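Local coordinates for putative hyaluronoglucosaminidase (Clostridium perfringens, PDB 6PWI), which probably acts as a hexosaminidase of glycoside hydrolase family 84, in a protein thought to be anchored to the cell wall, represented here by its N-terminal, catalytic and following helical parts, at residues 366-371 and 485-490. Sequence-based numbering, arbitrary orientation.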
loop_
_atom_site.group_PDB
_atom_site.type_symbol
_atom_site.label_atom_id
_atom_site.label_comp_id
_atom_site.label_asym_id
_atom_site.label_seq_id
_atom_site.Cartn_x
_atom_site.Cartn_y
_atom_site.Cartn_z
ATOM N N VAL A 366 -2.510 -9.166 18.179
ATOM C CA VAL A 366 -3.092 -7.984 18.803
ATOM C C VAL A 366 -3.635 -7.105 17.679
ATOM O O VAL A 366 -3.507 -7.472 16.513
ATOM C CB VAL A 366 -2.050 -7.208 19.639
ATOM C CG1 VAL A 366 -1.577 -7.994 20.851
ATOM C CG2 VAL A 366 -0.865 -6.741 18.794
ATOM N N ILE A 367 -4.202 -5.944 18.035
ATOM C CA ILE A 367 -4.784 -5.038 17.057
ATOM C C ILE A 367 -3.709 -4.563 16.082
ATOM O O ILE A 367 -3.933 -4.572 14.875
ATOM C CB ILE A 367 -5.547 -3.876 17.728
ATOM C CG1 ILE A 367 -6.732 -4.406 18.547
ATOM C CG2 ILE A 367 -5.996 -2.845 16.694
ATOM C CD1 ILE A 367 -7.489 -3.351 19.336
ATOM N N LEU A 368 -2.545 -4.148 16.595
ATOM C CA LEU A 368 -1.450 -3.763 15.713
ATOM C C LEU A 368 -0.475 -4.932 15.571
ATOM O O LEU A 368 0.711 -4.792 15.853
ATOM C CB LEU A 368 -0.736 -2.512 16.248
ATOM C CG LEU A 368 -1.617 -1.346 16.707
ATOM C CD1 LEU A 368 -0.754 -0.217 17.247
ATOM C CD2 LEU A 368 -2.503 -0.829 15.584
ATOM N N GLY A 369 -0.980 -6.088 15.129
ATOM C CA GLY A 369 -0.164 -7.287 15.037
ATOM C C GLY A 369 0.902 -7.192 13.946
ATOM O O GLY A 369 0.708 -6.537 12.921
ATOM N N TYR A 370 2.035 -7.853 14.188
ATOM C CA TYR A 370 3.043 -8.042 13.157
ATOM C C TYR A 370 2.640 -9.254 12.318
ATOM O O TYR A 370 1.790 -10.039 12.738
ATOM C CB TYR A 370 4.416 -8.253 13.804
ATOM C CG TYR A 370 5.156 -7.016 14.263
ATOM C CD1 TYR A 370 6.443 -6.755 13.809
ATOM C CD2 TYR A 370 4.601 -6.126 15.177
ATOM C CE1 TYR A 370 7.152 -5.643 14.236
ATOM C CE2 TYR A 370 5.295 -5.004 15.612
ATOM C CZ TYR A 370 6.576 -4.764 15.137
ATOM O OH TYR A 370 7.280 -3.672 15.552
ATOM N N VAL A 371 3.251 -9.405 11.138
ATOM C CA VAL A 371 3.051 -10.606 10.343
ATOM C C VAL A 371 3.979 -11.696 10.863
ATOM O O VAL A 371 5.192 -11.593 10.697
ATOM C CB VAL A 371 3.316 -10.367 8.845
ATOM C CG1 VAL A 371 3.133 -11.659 8.062
ATOM C CG2 VAL A 371 2.437 -9.264 8.280
ATOM N N HIS A 485 -1.257 1.200 22.174
ATOM C CA HIS A 485 -1.006 -0.183 21.796
ATOM C C HIS A 485 0.452 -0.577 22.025
ATOM O O HIS A 485 0.740 -1.741 22.263
ATOM C CB HIS A 485 -1.483 -0.469 20.366
ATOM C CG HIS A 485 -2.938 -0.205 20.167
ATOM N ND1 HIS A 485 -3.921 -0.940 20.817
ATOM C CD2 HIS A 485 -3.580 0.721 19.418
ATOM C CE1 HIS A 485 -5.107 -0.479 20.471
ATOM N NE2 HIS A 485 -4.924 0.538 19.602
ATOM N N GLY A 486 1.372 0.386 21.935
ATOM C CA GLY A 486 2.766 0.122 22.258
ATOM C C GLY A 486 3.589 -0.271 21.033
ATOM O O GLY A 486 4.605 -0.960 21.157
ATOM N N LEU A 487 3.139 0.176 19.856
ATOM C CA LEU A 487 3.869 -0.063 18.627
ATOM C C LEU A 487 5.029 0.922 18.562
ATOM O O LEU A 487 4.854 2.110 18.830
ATOM C CB LEU A 487 2.922 0.109 17.438
ATOM C CG LEU A 487 3.538 -0.167 16.067
ATOM C CD1 LEU A 487 3.880 -1.641 15.895
ATOM C CD2 LEU A 487 2.615 0.307 14.953
ATOM N N SER A 488 6.209 0.404 18.209
ATOM C CA SER A 488 7.432 1.186 18.169
ATOM C C SER A 488 8.203 0.779 16.923
ATOM O O SER A 488 8.520 -0.398 16.769
ATOM C CB SER A 488 8.257 0.939 19.417
ATOM O OG SER A 488 9.525 1.581 19.342
ATOM N N LEU A 489 8.484 1.751 16.045
ATOM C CA LEU A 489 9.155 1.477 14.784
ATOM C C LEU A 489 10.365 2.390 14.660
ATOM O O LEU A 489 10.377 3.488 15.209
ATOM C CB LEU A 489 8.185 1.703 13.620
ATOM C CG LEU A 489 6.942 0.813 13.616
ATOM C CD1 LEU A 489 5.958 1.264 12.549
ATOM C CD2 LEU A 489 7.319 -0.650 13.437
ATOM N N GLU A 490 11.377 1.935 13.919
ATOM C CA GLU A 490 12.588 2.728 13.834
ATOM C C GLU A 490 12.357 3.968 12.977
ATOM O O GLU A 490 11.475 3.997 12.130
ATOM C CB GLU A 490 13.826 1.888 13.510
ATOM C CG GLU A 490 13.797 1.214 12.160
ATOM C CD GLU A 490 15.012 0.347 11.871
ATOM O OE1 GLU A 490 15.364 -0.505 12.726
ATOM O OE2 GLU A 490 15.613 0.532 10.790
HETATM O O HOH W 1 6.789 -2.400 18.136
#
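Leu368 reaches across to His485 and Leu487 and shows how two loops can be joined without one direct hydrogen bond. Its CD1 lies against His485 CB and CG and also meets Leu487 CB at 3.7 Å; the Leu368 and His485 side chains cross at about a right angle. Beside it, Ile367 CD1 touches the same ring obliquely, 3.9 Å from His485 CE1. With CG of Leu487 anti to the backbone N (chi1 -178°), the turn at chi2 (68°) brings its CD1 to Tyr370 CE2, 3.7 Å away and again oblique to the ring. The Tyr370 hydroxyl ends near Leu489 CD2, the two side chains running past each other in opposite directions. A water bridges the two loops: it accepts a hydrogen bond from Ser488 N and is hydrogen-bonded to Tyr370 OH at 2.9 Å. Further out, Asn483 holds 485-490 through Gly486 N and Leu487 O, while Asp479 takes Leu489 N and Arg611 binds Ser488 OG. For 366-371, Asn392 ND2 donates to Ile367 O and Thr363 OG1 bonds Val366 O, and Leu368 also packs on Asn392. The loop 366-371 follows barrel strand 359-362 and leads into helix 373-383, so this water-bridged apolar seam joins a beta-alpha loop of the (beta/alpha)8 barrel, the catalytic fold of family 84, to the linker entering the C-terminal helical region.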